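Local coordinates for protein glucose-6-phosphate 1-dehydrogenase (Mycobacterium avium, PDB 4LGV) that probably catalyses the NADP-linked oxidation of glucose 6-phosphate to 6-phosphogluconolactone, the first step of the oxidative pentose phosphate pathway, at residues Ser171-Asn176 against Ala436-Trp441; Leu189-Phe194 against Gln429-Glu434. One frame throughout, in Å; residues are numbered along the deposited sequence. Where two conformers were deposited one is given.

Contact 1. Residues Ser171-Asn176 against Ala436-Trp441; sequences SARDLN and AIEETW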
loop_
_atom_site.group_PDB
_atom_site.type_symbol
_atom_site.label_atom_id
_atom_site.label_comp_id
_atom_site.label_asym_id
_atom_site.label_seq_id
_atom_site.Cartn_x
_atom_site.Cartn_y
_atom_site.Cartn_z
ATOM N N SER A 171 9.837 -39.157 -17.710
ATOM C CA SER A 171 9.142 -40.356 -17.250
ATOM C C SER A 171 7.702 -40.046 -16.769
ATOM O O SER A 171 6.765 -40.814 -17.012
ATOM C CB SER A 171 9.963 -41.066 -16.165
ATOM O OG SER A 171 10.230 -40.233 -15.026
ATOM N N ALA A 172 7.512 -38.905 -16.112
ATOM C CA ALA A 172 6.152 -38.492 -15.719
ATOM C C ALA A 172 5.275 -38.210 -16.937
ATOM O O ALA A 172 4.105 -38.597 -16.960
ATOM C CB ALA A 172 6.185 -37.277 -14.806
ATOM N N ARG A 173 5.828 -37.523 -17.941
ATOM C CA ARG A 173 5.080 -37.260 -19.172
ATOM C C ARG A 173 4.682 -38.539 -19.896
ATOM O O ARG A 173 3.579 -38.614 -20.419
ATOM C CB ARG A 173 5.880 -36.368 -20.123
ATOM C CG ARG A 173 5.752 -34.887 -19.816
ATOM C CD ARG A 173 6.559 -34.023 -20.776
ATOM N NE ARG A 173 5.953 -34.112 -22.107
ATOM C CZ ARG A 173 4.849 -33.463 -22.505
ATOM N NH1 ARG A 173 4.202 -32.617 -21.695
ATOM N NH2 ARG A 173 4.388 -33.659 -23.732
ATOM N N ASP A 174 5.574 -39.527 -19.945
ATOM C CA ASP A 174 5.273 -40.800 -20.620
ATOM C C ASP A 174 4.174 -41.551 -19.905
ATOM O O ASP A 174 3.257 -42.051 -20.539
ATOM C CB ASP A 174 6.507 -41.727 -20.742
ATOM C CG ASP A 174 7.617 -41.141 -21.641
ATOM O OD1 ASP A 174 7.384 -40.168 -22.403
ATOM O OD2 ASP A 174 8.747 -41.666 -21.574
ATOM N N LEU A 175 4.279 -41.647 -18.585
ATOM C CA LEU A 175 3.280 -42.337 -17.818
ATOM C C LEU A 175 1.959 -41.652 -18.037
ATOM O O LEU A 175 0.944 -42.272 -18.366
ATOM C CB LEU A 175 3.643 -42.344 -16.334
ATOM C CG LEU A 175 2.530 -42.788 -15.385
ATOM C CD1 LEU A 175 2.005 -44.157 -15.763
ATOM C CD2 LEU A 175 3.040 -42.806 -13.940
ATOM N N ASN A 176 1.981 -40.351 -17.853
ATOM C CA ASN A 176 0.780 -39.561 -18.017
ATOM C C ASN A 176 0.080 -39.678 -19.374
ATOM O O ASN A 176 -1.145 -39.656 -19.452
ATOM C CB ASN A 176 1.110 -38.106 -17.782
ATOM C CG ASN A 176 -0.096 -37.334 -17.412
ATOM O OD1 ASN A 176 -0.689 -37.605 -16.371
ATOM N ND2 ASN A 176 -0.501 -36.383 -18.259
ATOM N N ALA A 436 0.484 -29.049 -12.771
ATOM C CA ALA A 436 1.382 -28.787 -11.643
ATOM C C ALA A 436 2.510 -29.819 -11.560
ATOM O O ALA A 436 3.665 -29.501 -11.295
ATOM C CB ALA A 436 0.593 -28.781 -10.354
ATOM N N ILE A 437 2.167 -31.063 -11.811
ATOM C CA ILE A 437 3.163 -32.099 -11.815
ATOM C C ILE A 437 4.285 -31.736 -12.810
ATOM O O ILE A 437 5.465 -31.786 -12.469
ATOM C CB ILE A 437 2.500 -33.467 -12.111
ATOM C CG1 ILE A 437 1.443 -33.818 -11.029
ATOM C CG2 ILE A 437 3.552 -34.501 -12.524
ATOM C CD1 ILE A 437 1.833 -34.851 -10.023
ATOM N N GLU A 438 3.911 -31.377 -14.025
ATOM C CA GLU A 438 4.889 -31.094 -15.072
ATOM C C GLU A 438 5.703 -29.845 -14.780
ATOM O O GLU A 438 6.889 -29.842 -14.973
ATOM C CB GLU A 438 4.205 -31.039 -16.427
ATOM C CG GLU A 438 3.667 -32.416 -16.755
ATOM C CD GLU A 438 3.228 -32.624 -18.204
ATOM O OE1 GLU A 438 3.635 -31.833 -19.088
ATOM O OE2 GLU A 438 2.507 -33.648 -18.436
ATOM N N GLU A 439 5.093 -28.823 -14.231
ATOM C CA GLU A 439 5.847 -27.657 -13.837
ATOM C C GLU A 439 6.818 -27.956 -12.715
ATOM O O GLU A 439 7.925 -27.456 -12.723
ATOM C CB GLU A 439 4.927 -26.520 -13.357
ATOM C CG GLU A 439 4.093 -25.852 -14.442
ATOM C CD GLU A 439 4.902 -25.225 -15.550
ATOM O OE1 GLU A 439 5.977 -24.630 -15.308
ATOM O OE2 GLU A 439 4.473 -25.360 -16.699
ATOM N N THR A 440 6.427 -28.755 -11.733
ATOM C CA THR A 440 7.348 -29.029 -10.621
ATOM C C THR A 440 8.504 -29.906 -11.049
ATOM O O THR A 440 9.606 -29.740 -10.542
ATOM C CB THR A 440 6.663 -29.619 -9.393
ATOM O OG1 THR A 440 5.905 -30.755 -9.770
ATOM C CG2 THR A 440 5.707 -28.569 -8.779
ATOM N N TRP A 441 8.269 -30.813 -12.002
ATOM C CA TRP A 441 9.378 -31.586 -12.581
ATOM C C TRP A 441 10.337 -30.675 -13.357
ATOM O O TRP A 441 11.544 -30.801 -13.203
ATOM C CB TRP A 441 8.886 -32.733 -13.486
ATOM C CG TRP A 441 8.411 -33.969 -12.691
ATOM C CD1 TRP A 441 7.146 -34.486 -12.667
ATOM C CD2 TRP A 441 9.181 -34.748 -11.797
ATOM N NE1 TRP A 441 7.080 -35.549 -11.819
ATOM C CE2 TRP A 441 8.313 -35.728 -11.249
ATOM C CE3 TRP A 441 10.514 -34.701 -11.364
ATOM C CZ2 TRP A 441 8.743 -36.677 -10.320
ATOM C CZ3 TRP A 441 10.947 -35.650 -10.445
ATOM C CH2 TRP A 441 10.062 -36.629 -9.938
#
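Ala172 and Arg173 of helix 169-180 face Trp441 and Glu438 of helix 434-449, in a nearly antiparallel helix pair that joins the Rossmann-like coenzyme domain to the C-terminal domain of glucose-6-phosphate dehydrogenase. The two segment axes approach to 10.4 Å at 161°, and the side chains that meet between them are few. The apolar part is small: the methyl of Ala172 meets the pyrrole side of the Trp441 indole obliquely, CB lying 3.6 Å from NE1, and a looser touch reaches Ile437 CG2. Alanine suits this place because its short side chain leaves room for the bulky indole. The charged part lies toward the solvent. Arg173, its chain bent at the third torsion (chi3 68°), crosses Glu438 at about a right angle, and its aliphatic CG lies 3.7 Å from Glu438 OE2. The bend turns the end of this long side chain toward the carboxylate, although its CB does not point there. Asn176 ND2 stays 4.1 Å from Glu438 OE2; its amide is engaged instead by Arg190 and Glu434. The salt bridge is single and bent: Arg173 NH1 reaches the syn side of Glu438 OE1 at 2.8 Å, with an N-H...O angle of 132°.

Contact 2. Residues Leu189-Phe194 against Gln429-Glu434; sequences LRVDHF and QLFARE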
loop_
_atom_site.group_PDB
_atom_site.type_symbol
_atom_site.label_atom_id
_atom_site.label_comp_id
_atom_site.label_asym_id
_atom_site.label_seq_id
_atom_site.Cartn_x
_atom_site.Cartn_y
_atom_site.Cartn_z
ATOM N N LEU A 189 -6.225 -39.714 -9.928
ATOM C CA LEU A 189 -5.892 -39.269 -8.592
ATOM C C LEU A 189 -4.507 -39.777 -8.205
ATOM O O LEU A 189 -4.285 -40.981 -7.972
ATOM C CB LEU A 189 -6.928 -39.798 -7.607
ATOM C CG LEU A 189 -8.395 -39.506 -7.939
ATOM C CD1 LEU A 189 -9.354 -40.188 -6.979
ATOM C CD2 LEU A 189 -8.637 -38.055 -7.885
ATOM N N ARG A 190 -3.560 -38.853 -8.153
ATOM C CA ARG A 190 -2.183 -39.237 -7.884
ATOM C C ARG A 190 -1.948 -39.162 -6.380
ATOM O O ARG A 190 -1.889 -38.076 -5.830
ATOM C CB ARG A 190 -1.232 -38.337 -8.649
ATOM C CG ARG A 190 -1.546 -38.317 -10.133
ATOM C CD ARG A 190 -0.617 -37.395 -10.896
ATOM N NE ARG A 190 -0.924 -37.420 -12.323
ATOM C CZ ARG A 190 -1.919 -36.738 -12.897
ATOM N NH1 ARG A 190 -2.717 -35.912 -12.204
ATOM N NH2 ARG A 190 -2.095 -36.850 -14.185
ATOM N N VAL A 191 -1.844 -40.324 -5.728
ATOM C CA VAL A 191 -1.827 -40.415 -4.282
ATOM C C VAL A 191 -0.410 -40.220 -3.730
ATOM O O VAL A 191 0.534 -40.989 -4.053
ATOM C CB VAL A 191 -2.324 -41.791 -3.833
ATOM C CG1 VAL A 191 -2.381 -41.884 -2.322
ATOM C CG2 VAL A 191 -3.720 -42.113 -4.412
ATOM N N ASP A 192 -0.252 -39.181 -2.922
ATOM C CA ASP A 192 1.020 -38.905 -2.255
ATOM C C ASP A 192 0.691 -38.676 -0.802
ATOM O O ASP A 192 0.061 -37.682 -0.461
ATOM C CB ASP A 192 1.695 -37.677 -2.872
ATOM C CG ASP A 192 3.072 -37.364 -2.255
ATOM O OD1 ASP A 192 3.344 -37.747 -1.103
ATOM O OD2 ASP A 192 3.906 -36.747 -2.959
ATOM N N HIS A 193 1.101 -39.617 0.053
ATOM C CA HIS A 193 0.710 -39.587 1.460
ATOM C C HIS A 193 1.067 -38.290 2.136
ATOM O O HIS A 193 0.316 -37.830 2.969
ATOM C CB HIS A 193 1.320 -40.762 2.206
ATOM C CG HIS A 193 0.996 -42.057 1.565
ATOM N ND1 HIS A 193 1.697 -43.206 1.827
ATOM C CD2 HIS A 193 0.077 -42.368 0.615
ATOM C CE1 HIS A 193 1.222 -44.170 1.066
ATOM N NE2 HIS A 193 0.235 -43.692 0.329
ATOM N N PHE A 194 2.195 -37.676 1.743
ATOM C CA PHE A 194 2.563 -36.372 2.319
ATOM C C PHE A 194 1.476 -35.299 2.143
ATOM O O PHE A 194 1.203 -34.544 3.060
ATOM C CB PHE A 194 3.869 -35.857 1.778
ATOM C CG PHE A 194 5.069 -36.600 2.291
ATOM C CD1 PHE A 194 5.389 -36.598 3.634
ATOM C CD2 PHE A 194 5.885 -37.274 1.441
ATOM C CE1 PHE A 194 6.494 -37.280 4.106
ATOM C CE2 PHE A 194 6.975 -37.971 1.906
ATOM C CZ PHE A 194 7.302 -37.977 3.236
ATOM N N GLN A 429 -8.939 -32.030 -3.991
ATOM C CA GLN A 429 -8.112 -30.943 -3.469
ATOM C C GLN A 429 -6.703 -31.375 -3.046
ATOM O O GLN A 429 -5.764 -30.606 -3.115
ATOM C CB GLN A 429 -8.852 -30.201 -2.339
ATOM C CG GLN A 429 -8.593 -30.592 -0.908
ATOM C CD GLN A 429 -9.551 -29.914 0.093
ATOM O OE1 GLN A 429 -10.038 -28.813 -0.144
ATOM N NE2 GLN A 429 -9.814 -30.588 1.217
ATOM N N LEU A 430 -6.594 -32.610 -2.594
ATOM C CA LEU A 430 -5.349 -33.150 -2.091
ATOM C C LEU A 430 -4.574 -33.981 -3.111
ATOM O O LEU A 430 -3.625 -34.624 -2.771
ATOM C CB LEU A 430 -5.622 -34.015 -0.875
ATOM C CG LEU A 430 -6.391 -33.348 0.275
ATOM C CD1 LEU A 430 -6.795 -34.397 1.281
ATOM C CD2 LEU A 430 -5.522 -32.260 0.916
ATOM N N PHE A 431 -4.967 -33.894 -4.375
ATOM C CA PHE A 431 -4.355 -34.650 -5.436
ATOM C C PHE A 431 -3.866 -33.697 -6.529
ATOM O O PHE A 431 -4.638 -33.025 -7.175
ATOM C CB PHE A 431 -5.347 -35.646 -5.989
ATOM C CG PHE A 431 -5.840 -36.653 -4.962
ATOM C CD1 PHE A 431 -5.080 -37.752 -4.646
ATOM C CD2 PHE A 431 -7.048 -36.478 -4.315
ATOM C CE1 PHE A 431 -5.507 -38.652 -3.697
ATOM C CE2 PHE A 431 -7.489 -37.387 -3.369
ATOM C CZ PHE A 431 -6.731 -38.476 -3.075
ATOM N N ALA A 432 -2.560 -33.667 -6.721
ATOM C CA ALA A 432 -1.953 -32.773 -7.660
ATOM C C ALA A 432 -2.451 -33.043 -9.078
ATOM O O ALA A 432 -2.658 -34.187 -9.503
ATOM C CB ALA A 432 -0.426 -32.917 -7.573
ATOM N N ARG A 433 -2.634 -31.970 -9.808
ATOM C CA ARG A 433 -3.128 -32.028 -11.165
ATOM C C ARG A 433 -1.938 -32.035 -12.116
ATOM O O ARG A 433 -0.837 -31.585 -11.775
ATOM C CB ARG A 433 -4.033 -30.835 -11.433
ATOM C CG ARG A 433 -4.915 -30.958 -12.662
ATOM C CD ARG A 433 -5.904 -29.806 -12.801
ATOM N NE ARG A 433 -5.231 -28.520 -13.056
ATOM C CZ ARG A 433 -5.837 -27.318 -13.066
ATOM N NH1 ARG A 433 -7.157 -27.205 -12.857
ATOM N NH2 ARG A 433 -5.136 -26.220 -13.296
ATOM N N GLU A 434 -2.169 -32.571 -13.301
ATOM C CA GLU A 434 -1.133 -32.825 -14.294
ATOM C C GLU A 434 -0.238 -31.619 -14.605
ATOM O O GLU A 434 0.994 -31.731 -14.680
ATOM C CB GLU A 434 -1.859 -33.390 -15.518
ATOM C CG GLU A 434 -1.262 -33.287 -16.903
ATOM C CD GLU A 434 -2.349 -33.546 -18.025
ATOM O OE1 GLU A 434 -2.626 -32.643 -18.840
ATOM O OE2 GLU A 434 -2.957 -34.644 -18.112
HETATM O O HOH W 1 -2.015 -36.836 -3.053
HETATM O O HOH W 2 -0.578 -35.815 -5.524
HETATM O O HOH W 3 -4.012 -36.253 -9.240
#
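Phe431 packs against Leu189 and Val191 of strand 188-191, the edge strand of the six-stranded parallel sheet of the Rossmann-like domain; it belongs to the loop leading into helix 434-449. Residues 190-194 open the sequence that in relatives forms the substrate-binding peptide. Three waters, rather than direct pairing, mediate between the two backbones. Water 2 donates to Arg190 O and accepts from Ala432 N; water 3 accepts from Arg190 N at 2.9 Å, and weakly from Arg190 NH1, and donates to Ala432 O. Water 1 accepts from Asp192 N, with Arg190 O and Leu430 O both within hydrogen-bonding range. Arg190, extended from CG to NE, carries its guanidinium past these waters, and NH1 gives Ala432 O a direct hydrogen bond of 3.2 Å, the donor tilted 16° from the carbonyl plane. Its charge is met by Glu185 at NH1, while Asn176 takes NH2. Asp192 OD1 accepts from Phe194 N in an Asx turn and also forms a salt bridge with Lys163. Phe431 suits its place by offering the strand a flat apolar surface: Leu189 CB sits over one face, 4.3 Å from the ring centroid, and Val191 CG2 lies 4.0 Å from Phe431 CE1.

Contacts 1 and 2, with centres about 13 Å apart, form one continuous junction between the coenzyme domain and the C-terminal domain. Helix 169-180 and strand 188-191 are consecutive elements of the first domain, and residues 429-434 run directly into the helix of contact 1. Asn176 ties the contacts together: OD1 probably accepts from Arg190 NH2 at 2.7 Å, while ND2 probably donates to Glu434 OE2 at 3.0 Å. An amide suits this place, since it can answer a cation and an anion at once. Beside it, Ile437 CD1 packs 3.6 Å from Arg190 CD. Residues 189-194 lead into the family's substrate-binding sequence, so contact 2 is probably the nearer to the active site.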